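Sfrice_029225 (Spodoptera frugiperda, PDB 6I50) is a tumour necrosis factor (Eiger) of the TNF family, forms a trimer, and probably acts as a cytokine that binds a TNF receptor. Local coordinates at residues V69-Q75 against F154-L160; W87-N93 against G132-R138; L127-A131 against A163-T167. All blocks are in the same frame, centred on the assembly; numbering follows the deposited sequence.

In the fold
The TNF fold is a sandwich of two antiparallel sheets. Interaction 1 pairs strands 68-80 and 144-161 in the sheet that faces the other subunits. Interaction 2 pairs strands 84-92 and 134-139 in the second sheet, nested in the chain loop that interaction 1 closes. Their centres lie about 12 Å apart, and together they close the core between the sheets. Interaction 3 lies at the surface; its centre lies about 14 Å from that of interaction 1 and 15 Å from that of interaction 2. Its segments alternate along the chain with those of both others. It ties the C-terminal tail to strand 117-129, the neighbour of strand 68-80, and fixes it beside the trimer contact.

Interaction 1 (V69-Q75 against F154-L160); sequences VYLVYVQ and FIGLVKL
Tyr73 lays its ring over Gly156, and the missing side chain makes the hollow that takes it. Gly156 CA sits 3.5 Å above the ring plane, displaced toward the rim. A CB on Gly156 would collide with Tyr73 OH. The ring leans across because CG stands between the backbone N and the carbonyl carbon (chi1 57°). Phe154 has the same kind of torsion and leans back toward 69-75. Its CD1 meets the edge of the Tyr73 ring, 3.8 Å from Tyr73 CE1. Gln75 CB then covers a face of the Phe154 ring, 3.5 Å from Phe154 CZ. On the other side of the sheet Lys159 CB rests over a face of Tyr70, 3.6 Å from Tyr70 CE2. Val72 and Val74 lie alongside Leu157 and Ile155. Seven backbone hydrogen bonds join the antiparallel strands. The face of Leu71, Tyr73 and Gln75 is turned to the other subunits of the TNF trimer, where Leu71 meets Leu71 of both. Tyr73 OH is hydrogen-bonded to His7 ND1 and to the backbone N of Ala126 of the second subunit. Strand 117-129 flanks 69-75; strand 5-10 lies on the far side of 154-160, with a backbone hydrogen bond between Phe8 and Ile155.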
loop_
_atom_site.group_PDB
_atom_site.type_symbol
_atom_site.label_atom_id
_atom_site.label_comp_id
_atom_site.label_asym_id
_atom_site.label_seq_id
_atom_site.Cartn_x
_atom_site.Cartn_y
_atom_site.Cartn_z
ATOM N N VAL A 69 12.542 -7.741 10.797
ATOM C CA VAL A 69 12.028 -6.790 9.816
ATOM C C VAL A 69 10.641 -7.257 9.408
ATOM O O VAL A 69 10.471 -8.399 8.965
ATOM C CB VAL A 69 12.958 -6.669 8.599
ATOM C CG1 VAL A 69 12.337 -5.765 7.540
ATOM C CG2 VAL A 69 14.303 -6.121 9.031
ATOM N N TYR A 70 9.655 -6.381 9.585
ATOM C CA TYR A 70 8.256 -6.664 9.303
ATOM C C TYR A 70 7.759 -5.766 8.184
ATOM O O TYR A 70 8.117 -4.591 8.116
ATOM C CB TYR A 70 7.349 -6.380 10.508
ATOM C CG TYR A 70 7.447 -7.324 11.674
ATOM C CD1 TYR A 70 8.565 -7.331 12.499
ATOM C CD2 TYR A 70 6.403 -8.179 11.975
ATOM C CE1 TYR A 70 8.645 -8.172 13.584
ATOM C CE2 TYR A 70 6.468 -9.026 13.055
ATOM C CZ TYR A 70 7.589 -9.027 13.855
ATOM O OH TYR A 70 7.641 -9.879 14.930
ATOM N N LEU A 71 6.877 -6.306 7.349
ATOM C CA LEU A 71 6.020 -5.463 6.534
ATOM C C LEU A 71 4.854 -5.026 7.410
ATOM O O LEU A 71 4.115 -5.869 7.922
ATOM C CB LEU A 71 5.525 -6.213 5.299
ATOM C CG LEU A 71 4.498 -5.479 4.423
ATOM C CD1 LEU A 71 5.152 -4.305 3.696
ATOM C CD2 LEU A 71 3.867 -6.445 3.425
ATOM N N VAL A 72 4.717 -3.723 7.621
ATOM C CA VAL A 72 3.663 -3.160 8.461
ATOM C C VAL A 72 2.782 -2.305 7.563
ATOM O O VAL A 72 3.297 -1.519 6.764
ATOM C CB VAL A 72 4.243 -2.317 9.614
ATOM C CG1 VAL A 72 3.127 -1.745 10.477
ATOM C CG2 VAL A 72 5.204 -3.154 10.461
ATOM N N TYR A 73 1.466 -2.455 7.681
ATOM C CA TYR A 73 0.562 -1.647 6.872
ATOM C C TYR A 73 -0.591 -1.157 7.739
ATOM O O TYR A 73 -1.009 -1.830 8.688
ATOM C CB TYR A 73 0.043 -2.425 5.647
ATOM C CG TYR A 73 -0.668 -3.714 5.991
ATOM C CD1 TYR A 73 -2.023 -3.711 6.325
ATOM C CD2 TYR A 73 0.010 -4.931 5.986
ATOM C CE1 TYR A 73 -2.677 -4.886 6.661
ATOM C CE2 TYR A 73 -0.641 -6.116 6.312
ATOM C CZ TYR A 73 -1.984 -6.083 6.647
ATOM O OH TYR A 73 -2.629 -7.250 6.975
ATOM N N VAL A 74 -1.078 0.038 7.421
ATOM C CA VAL A 74 -2.141 0.690 8.178
ATOM C C VAL A 74 -3.075 1.387 7.203
ATOM O O VAL A 74 -2.622 2.042 6.256
ATOM C CB VAL A 74 -1.575 1.714 9.185
ATOM C CG1 VAL A 74 -2.700 2.501 9.847
ATOM C CG2 VAL A 74 -0.692 1.039 10.232
ATOM N N GLN A 75 -4.379 1.270 7.444
ATOM C CA GLN A 75 -5.366 2.089 6.749
ATOM C C GLN A 75 -6.365 2.641 7.754
ATOM O O GLN A 75 -6.947 1.883 8.539
ATOM C CB GLN A 75 -6.110 1.300 5.673
ATOM C CG GLN A 75 -7.177 2.132 4.963
ATOM C CD GLN A 75 -7.627 1.494 3.670
ATOM O OE1 GLN A 75 -6.836 1.337 2.738
ATOM N NE2 GLN A 75 -8.909 1.130 3.597
ATOM N N PHE A 154 -7.744 -0.760 9.365
ATOM C CA PHE A 154 -7.039 -1.947 9.840
ATOM C C PHE A 154 -5.560 -1.637 10.045
ATOM O O PHE A 154 -5.041 -0.623 9.573
ATOM C CB PHE A 154 -7.200 -3.116 8.862
ATOM C CG PHE A 154 -6.999 -2.735 7.414
ATOM C CD1 PHE A 154 -5.724 -2.644 6.875
ATOM C CD2 PHE A 154 -8.087 -2.486 6.591
ATOM C CE1 PHE A 154 -5.538 -2.295 5.549
ATOM C CE2 PHE A 154 -7.907 -2.140 5.262
ATOM C CZ PHE A 154 -6.628 -2.053 4.737
ATOM N N ILE A 155 -4.885 -2.550 10.744
ATOM C CA ILE A 155 -3.434 -2.525 10.914
ATOM C C ILE A 155 -2.950 -3.969 10.933
ATOM O O ILE A 155 -3.545 -4.824 11.595
ATOM C CB ILE A 155 -2.996 -1.777 12.194
ATOM C CG1 ILE A 155 -1.489 -1.934 12.427
ATOM C CG2 ILE A 155 -3.772 -2.256 13.422
ATOM C CD1 ILE A 155 -0.939 -1.032 13.521
ATOM N N GLY A 156 -1.915 -4.257 10.151
ATOM C CA GLY A 156 -1.411 -5.609 10.052
ATOM C C GLY A 156 0.093 -5.599 9.900
ATOM O O GLY A 156 0.703 -4.578 9.561
ATOM N N LEU A 157 0.693 -6.750 10.187
ATOM C CA LEU A 157 2.134 -6.872 10.066
ATOM C C LEU A 157 2.501 -8.322 9.822
ATOM O O LEU A 157 1.852 -9.243 10.328
ATOM C CB LEU A 157 2.899 -6.355 11.297
ATOM C CG LEU A 157 2.363 -6.092 12.710
ATOM C CD1 LEU A 157 1.322 -7.086 13.188
ATOM C CD2 LEU A 157 3.545 -6.067 13.671
ATOM N N VAL A 158 3.570 -8.501 9.049
ATOM C CA VAL A 158 4.076 -9.808 8.661
ATOM C C VAL A 158 5.583 -9.776 8.847
ATOM O O VAL A 158 6.267 -8.958 8.223
ATOM C CB VAL A 158 3.725 -10.156 7.201
ATOM C CG1 VAL A 158 4.272 -11.535 6.841
ATOM C CG2 VAL A 158 2.218 -10.079 6.952
ATOM N N LYS A 159 6.109 -10.671 9.676
ATOM C CA LYS A 159 7.558 -10.745 9.801
ATOM C C LYS A 159 8.159 -11.321 8.524
ATOM O O LYS A 159 7.735 -12.377 8.042
ATOM C CB LYS A 159 7.962 -11.585 11.005
ATOM C CG LYS A 159 9.458 -11.524 11.277
ATOM C CD LYS A 159 9.851 -12.405 12.439
ATOM C CE LYS A 159 11.359 -12.503 12.533
ATOM N NZ LYS A 159 11.797 -13.906 12.709
ATOM N N LEU A 160 9.156 -10.618 7.983
ATOM C CA LEU A 160 9.813 -10.993 6.736
ATOM C C LEU A 160 11.163 -11.653 6.941
ATOM O O LEU A 160 11.540 -12.520 6.143
ATOM C CB LEU A 160 10.015 -9.762 5.848
ATOM C CG LEU A 160 8.766 -8.963 5.501
ATOM C CD1 LEU A 160 9.167 -7.783 4.621
ATOM C CD2 LEU A 160 7.756 -9.848 4.805
#

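Interaction 2 (W87-N93 against G132-R138); sequences WVLHRTN and GDRLAVR
Strands 87-92 and 134-138 run antiparallel, their axes 4.6 Å apart at closest approach, with paired backbone bonds at Val88-Arg138, His90-Ala136 and Thr92-Arg134. Past the last pair, the Asp133 carboxylate meets two side chains. Its OD2 receives Arg91 NH2 at 2.9 Å in a salt bridge, on the syn side but 35° out of the carboxylate plane, and also takes the backbone N of Lys130. Its OD1 takes Asn93 ND2 at 2.7 Å from the anti side, with amide and carboxylate almost perpendicular. Arg91 reaches Asp133 by bending at chi2 and chi3, with its CG against Leu135 CD2 at 3.7 Å. On the face of His90 and Arg138, Arg138 NH1 donates to His90 ND1 at 3.0 Å, near the imidazole plane. The Arg91 guanidinium also has a salt bridge to Glu100, and Arg138 NE bonds the carbonyl of Asp34. On the face of Leu89, Leu135 and Val137, Arg91 and its ion pair lie at the end toward Asp133. The rest is apolar: Leu89 CD1 lies 4.1 Å from Val137 CG2, and Trp87 CB touches Val137 CG1. Trp87, Leu89 and Val137 pack on Val72 and Val74 of the other sheet of the TNF sandwich, and strand 100-108 flanks 87-92.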
loop_
_atom_site.group_PDB
_atom_site.type_symbol
_atom_site.label_atom_id
_atom_site.label_comp_id
_atom_site.label_asym_id
_atom_site.label_seq_id
_atom_site.Cartn_x
_atom_site.Cartn_y
_atom_site.Cartn_z
ATOM N N TRP A 87 -2.598 10.420 9.975
ATOM C CA TRP A 87 -2.268 9.564 11.105
ATOM C C TRP A 87 -0.766 9.312 11.165
ATOM O O TRP A 87 -0.038 9.466 10.174
ATOM C CB TRP A 87 -3.030 8.222 11.065
ATOM C CG TRP A 87 -2.837 7.362 9.840
ATOM C CD1 TRP A 87 -3.730 7.180 8.825
ATOM C CD2 TRP A 87 -1.712 6.523 9.542
ATOM N NE1 TRP A 87 -3.228 6.289 7.900
ATOM C CE2 TRP A 87 -1.988 5.874 8.314
ATOM C CE3 TRP A 87 -0.497 6.263 10.184
ATOM C CZ2 TRP A 87 -1.089 4.991 7.717
ATOM C CZ3 TRP A 87 0.395 5.387 9.589
ATOM C CH2 TRP A 87 0.096 4.765 8.365
ATOM N N VAL A 88 -0.315 8.926 12.360
ATOM C CA VAL A 88 1.068 8.536 12.610
ATOM C C VAL A 88 1.073 7.185 13.312
ATOM O O VAL A 88 0.188 6.886 14.119
ATOM C CB VAL A 88 1.833 9.581 13.452
ATOM C CG1 VAL A 88 2.197 10.785 12.589
ATOM C CG2 VAL A 88 1.012 10.003 14.652
ATOM N N LEU A 89 2.073 6.367 12.991
ATOM C CA LEU A 89 2.287 5.089 13.651
ATOM C C LEU A 89 3.355 5.293 14.720
ATOM O O LEU A 89 4.495 5.620 14.394
ATOM C CB LEU A 89 2.728 4.036 12.631
ATOM C CG LEU A 89 3.026 2.659 13.219
ATOM C CD1 LEU A 89 1.757 2.035 13.781
ATOM C CD2 LEU A 89 3.660 1.736 12.188
ATOM N N HIS A 90 2.982 5.116 15.988
ATOM C CA HIS A 90 3.878 5.361 17.113
ATOM C C HIS A 90 4.422 4.052 17.667
ATOM O O HIS A 90 3.657 3.129 17.955
ATOM C CB HIS A 90 3.156 6.118 18.227
ATOM C CG HIS A 90 2.971 7.572 17.937
ATOM N ND1 HIS A 90 1.904 8.298 18.422
ATOM C CD2 HIS A 90 3.721 8.439 17.215
ATOM C CE1 HIS A 90 2.006 9.551 18.011
ATOM N NE2 HIS A 90 3.098 9.662 17.276
ATOM N N ARG A 91 5.737 3.993 17.849
ATOM C CA ARG A 91 6.402 2.845 18.447
ATOM C C ARG A 91 6.893 3.209 19.842
ATOM O O ARG A 91 7.562 4.235 20.030
ATOM C CB ARG A 91 7.577 2.376 17.583
ATOM C CG ARG A 91 8.126 1.016 18.002
ATOM C CD ARG A 91 9.515 1.129 18.591
ATOM N NE ARG A 91 10.446 1.775 17.675
ATOM C CZ ARG A 91 11.064 1.159 16.671
ATOM N NH1 ARG A 91 11.898 1.835 15.889
ATOM N NH2 ARG A 91 10.848 -0.131 16.440
ATOM N N THR A 92 6.545 2.380 20.821
ATOM C CA THR A 92 7.016 2.537 22.184
ATOM C C THR A 92 7.641 1.225 22.632
ATOM O O THR A 92 7.387 0.162 22.063
ATOM C CB THR A 92 5.883 2.937 23.145
ATOM O OG1 THR A 92 4.795 2.013 23.015
ATOM C CG2 THR A 92 5.387 4.353 22.845
ATOM N N ASN A 93 8.469 1.312 23.666
ATOM C CA ASN A 93 9.174 0.152 24.186
ATOM C C ASN A 93 9.745 0.551 25.532
ATOM O O ASN A 93 10.033 1.726 25.764
ATOM C CB ASN A 93 10.286 -0.305 23.223
ATOM C CG ASN A 93 10.941 -1.610 23.645
ATOM O OD1 ASN A 93 11.610 -1.671 24.668
ATOM N ND2 ASN A 93 10.772 -2.659 22.836
ATOM N N GLY A 132 8.841 -6.759 22.326
ATOM C CA GLY A 132 8.476 -5.803 23.351
ATOM C C GLY A 132 7.988 -4.465 22.835
ATOM O O GLY A 132 7.479 -3.661 23.626
ATOM N N ASP A 133 8.134 -4.190 21.540
ATOM C CA ASP A 133 7.584 -2.963 20.980
ATOM C C ASP A 133 6.066 -2.972 21.065
ATOM O O ASP A 133 5.426 -4.017 20.920
ATOM C CB ASP A 133 7.984 -2.800 19.515
ATOM C CG ASP A 133 9.407 -2.316 19.331
ATOM O OD1 ASP A 133 10.109 -2.057 20.332
ATOM O OD2 ASP A 133 9.825 -2.188 18.157
ATOM N N ARG A 134 5.491 -1.794 21.289
ATOM C CA ARG A 134 4.069 -1.556 21.096
ATOM C C ARG A 134 3.893 -0.574 19.946
ATOM O O ARG A 134 4.670 0.383 19.807
ATOM C CB ARG A 134 3.408 -1.007 22.364
ATOM C CG ARG A 134 2.870 -2.081 23.299
ATOM C CD ARG A 134 3.974 -2.942 23.889
ATOM N NE ARG A 134 3.506 -3.688 25.051
ATOM C CZ ARG A 134 4.287 -4.407 25.850
ATOM N NH1 ARG A 134 5.588 -4.494 25.610
ATOM N NH2 ARG A 134 3.766 -5.047 26.895
ATOM N N LEU A 135 2.885 -0.827 19.112
ATOM C CA LEU A 135 2.548 0.043 17.994
ATOM C C LEU A 135 1.137 0.566 18.184
ATOM O O LEU A 135 0.220 -0.215 18.448
ATOM C CB LEU A 135 2.643 -0.691 16.658
ATOM C CG LEU A 135 4.003 -1.300 16.319
ATOM C CD1 LEU A 135 3.905 -2.081 15.011
ATOM C CD2 LEU A 135 5.073 -0.227 16.222
ATOM N N ALA A 136 0.965 1.875 18.035
ATOM C CA ALA A 136 -0.350 2.501 18.069
ATOM C C ALA A 136 -0.474 3.465 16.902
ATOM O O ALA A 136 0.516 4.046 16.454
ATOM C CB ALA A 136 -0.585 3.261 19.379
ATOM N N VAL A 137 -1.698 3.631 16.415
ATOM C CA VAL A 137 -2.006 4.617 15.386
ATOM C C VAL A 137 -2.728 5.776 16.055
ATOM O O VAL A 137 -3.751 5.574 16.721
ATOM C CB VAL A 137 -2.866 4.020 14.261
ATOM C CG1 VAL A 137 -2.987 5.014 13.114
ATOM C CG2 VAL A 137 -2.278 2.711 13.762
ATOM N N ARG A 138 -2.209 6.988 15.879
ATOM C CA ARG A 138 -2.864 8.194 16.366
ATOM C C ARG A 138 -3.108 9.139 15.201
ATOM O O ARG A 138 -2.344 9.164 14.236
ATOM C CB ARG A 138 -2.024 8.917 17.430
ATOM C CG ARG A 138 -1.982 8.217 18.775
ATOM C CD ARG A 138 -1.241 9.046 19.820
ATOM N NE ARG A 138 -1.290 8.383 21.120
ATOM C CZ ARG A 138 -0.484 7.385 21.481
ATOM N NH1 ARG A 138 0.453 6.957 20.649
ATOM N NH2 ARG A 138 -0.605 6.821 22.676
#

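Interaction 3 (L127-A131 against A163-T167)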
loop_
_atom_site.group_PDB
_atom_site.type_symbol
_atom_site.label_atom_id
_atom_site.label_comp_id
_atom_site.label_asym_id
_atom_site.label_seq_id
_atom_site.Cartn_x
_atom_site.Cartn_y
_atom_site.Cartn_z
ATOM N N LEU A 127 9.749 -2.421 8.181
ATOM C CA LEU A 127 10.198 -1.721 9.379
ATOM C C LEU A 127 10.888 -2.688 10.331
ATOM O O LEU A 127 10.461 -3.835 10.481
ATOM C CB LEU A 127 9.013 -1.065 10.099
ATOM C CG LEU A 127 8.248 0.013 9.328
ATOM C CD1 LEU A 127 6.951 0.348 10.060
ATOM C CD2 LEU A 127 9.115 1.254 9.126
ATOM N N PHE A 128 11.960 -2.233 10.972
ATOM C CA PHE A 128 12.580 -3.038 12.009
ATOM C C PHE A 128 11.798 -2.863 13.302
ATOM O O PHE A 128 11.597 -1.738 13.766
ATOM C CB PHE A 128 14.040 -2.647 12.224
ATOM C CG PHE A 128 14.659 -3.332 13.401
ATOM C CD1 PHE A 128 15.142 -4.630 13.288
ATOM C CD2 PHE A 128 14.708 -2.702 14.638
ATOM C CE1 PHE A 128 15.684 -5.277 14.383
ATOM C CE2 PHE A 128 15.255 -3.343 15.732
ATOM C CZ PHE A 128 15.740 -4.629 15.606
ATOM N N LEU A 129 11.365 -3.979 13.885
ATOM C CA LEU A 129 10.632 -3.967 15.145
ATOM C C LEU A 129 11.310 -4.903 16.132
ATOM O O LEU A 129 11.818 -5.962 15.746
ATOM C CB LEU A 129 9.175 -4.395 14.950
ATOM C CG LEU A 129 8.378 -3.589 13.917
ATOM C CD1 LEU A 129 7.005 -4.199 13.706
ATOM C CD2 LEU A 129 8.250 -2.137 14.347
ATOM N N LYS A 130 11.322 -4.509 17.403
ATOM C CA LYS A 130 11.902 -5.319 18.467
ATOM C C LYS A 130 10.814 -6.030 19.261
ATOM O O LYS A 130 9.722 -5.497 19.469
ATOM C CB LYS A 130 12.724 -4.463 19.435
ATOM C CG LYS A 130 13.929 -3.793 18.830
ATOM C CD LYS A 130 14.869 -3.273 19.909
ATOM C CE LYS A 130 15.523 -4.413 20.667
ATOM N NZ LYS A 130 16.812 -3.984 21.279
ATOM N N ALA A 131 11.136 -7.237 19.730
ATOM C CA ALA A 131 10.322 -7.867 20.757
ATOM C C ALA A 131 10.097 -6.879 21.894
ATOM O O ALA A 131 11.030 -6.205 22.343
ATOM C CB ALA A 131 11.000 -9.141 21.274
ATOM N N ALA A 163 16.528 -10.251 12.235
ATOM C CA ALA A 163 17.457 -9.133 12.186
ATOM C C ALA A 163 17.925 -8.809 13.596
ATOM O O ALA A 163 17.127 -8.821 14.535
ATOM C CB ALA A 163 16.813 -7.895 11.547
ATOM N N GLU A 164 19.216 -8.524 13.732
ATOM C CA GLU A 164 19.737 -7.946 14.958
ATOM C C GLU A 164 19.379 -6.463 15.021
ATOM O O GLU A 164 19.089 -5.829 14.004
ATOM C CB GLU A 164 21.251 -8.124 15.026
ATOM C CG GLU A 164 21.718 -9.525 14.694
ATOM C CD GLU A 164 22.097 -10.312 15.930
ATOM O OE1 GLU A 164 22.491 -9.684 16.938
ATOM O OE2 GLU A 164 22.002 -11.556 15.896
ATOM N N ASP A 165 19.394 -5.914 16.232
ATOM C CA ASP A 165 19.173 -4.479 16.403
ATOM C C ASP A 165 20.177 -3.696 15.565
ATOM O O ASP A 165 21.388 -3.812 15.797
ATOM C CB ASP A 165 19.295 -4.089 17.875
ATOM C CG ASP A 165 18.702 -2.718 18.171
ATOM O OD1 ASP A 165 18.784 -1.815 17.307
ATOM O OD2 ASP A 165 18.146 -2.544 19.274
ATOM N N PRO A 166 19.734 -2.898 14.590
ATOM C CA PRO A 166 20.671 -2.198 13.703
ATOM C C PRO A 166 21.186 -0.871 14.234
ATOM O O PRO A 166 22.040 -0.260 13.583
ATOM C CB PRO A 166 19.823 -1.971 12.448
ATOM C CG PRO A 166 18.451 -1.771 12.982
ATOM C CD PRO A 166 18.332 -2.666 14.199
ATOM N N THR A 167 20.684 -0.404 15.371
ATOM C CA THR A 167 21.131 0.840 15.970
ATOM C C THR A 167 21.761 0.549 17.322
ATOM O O THR A 167 21.432 -0.440 17.983
ATOM C CB THR A 167 19.976 1.833 16.147
ATOM O OG1 THR A 167 19.038 1.313 17.098
ATOM C CG2 THR A 167 19.269 2.085 14.814
#
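Pro166 sets its CD almost exactly over the centre of the Phe128 ring in a close CH-pi contact, 3.4 Å from the ring centroid and 8° off the normal. The two side chains come from opposite directions, and the ring meets the proline at the carbon next to its nitrogen. Phe128 CG is anti to the backbone N (chi1 173°), which directs the ring at the tail. Ala163 O lies at the edge near the ring plane. Ala163 CB is 4.0 Å from Phe128 CE1, and Asp165 CA is 3.5 Å from Phe128 CZ. An alanine in place of Phe128 would remove the ring under Pro166 CD and is likely to leave that carbon without its partner and the tail with less hold on strand 117-129.

A salt bridge joins Lys130 NZ to Asp165 OD2 at 2.8 Å, on the anti side of the carboxylate. Lys130 bends at chi3 to bring its ammonium group there. The other oxygen, Asp165 OD1, accepts from Thr167 N at 3.1 Å, which makes an Asx turn. One carboxylate therefore both anchors the tail and shapes it. Trp45 of the third subunit packs on Phe128, and Ala48 of that subunit on Pro166, so the tail lies beside a subunit boundary. The chemistry is mixed: a CH-pi contact with a single ion pair next to it. The ion pair is at the surface, so solvent and salt would probably weaken it, while the ring and proline contact is likely to be less sensitive to salt.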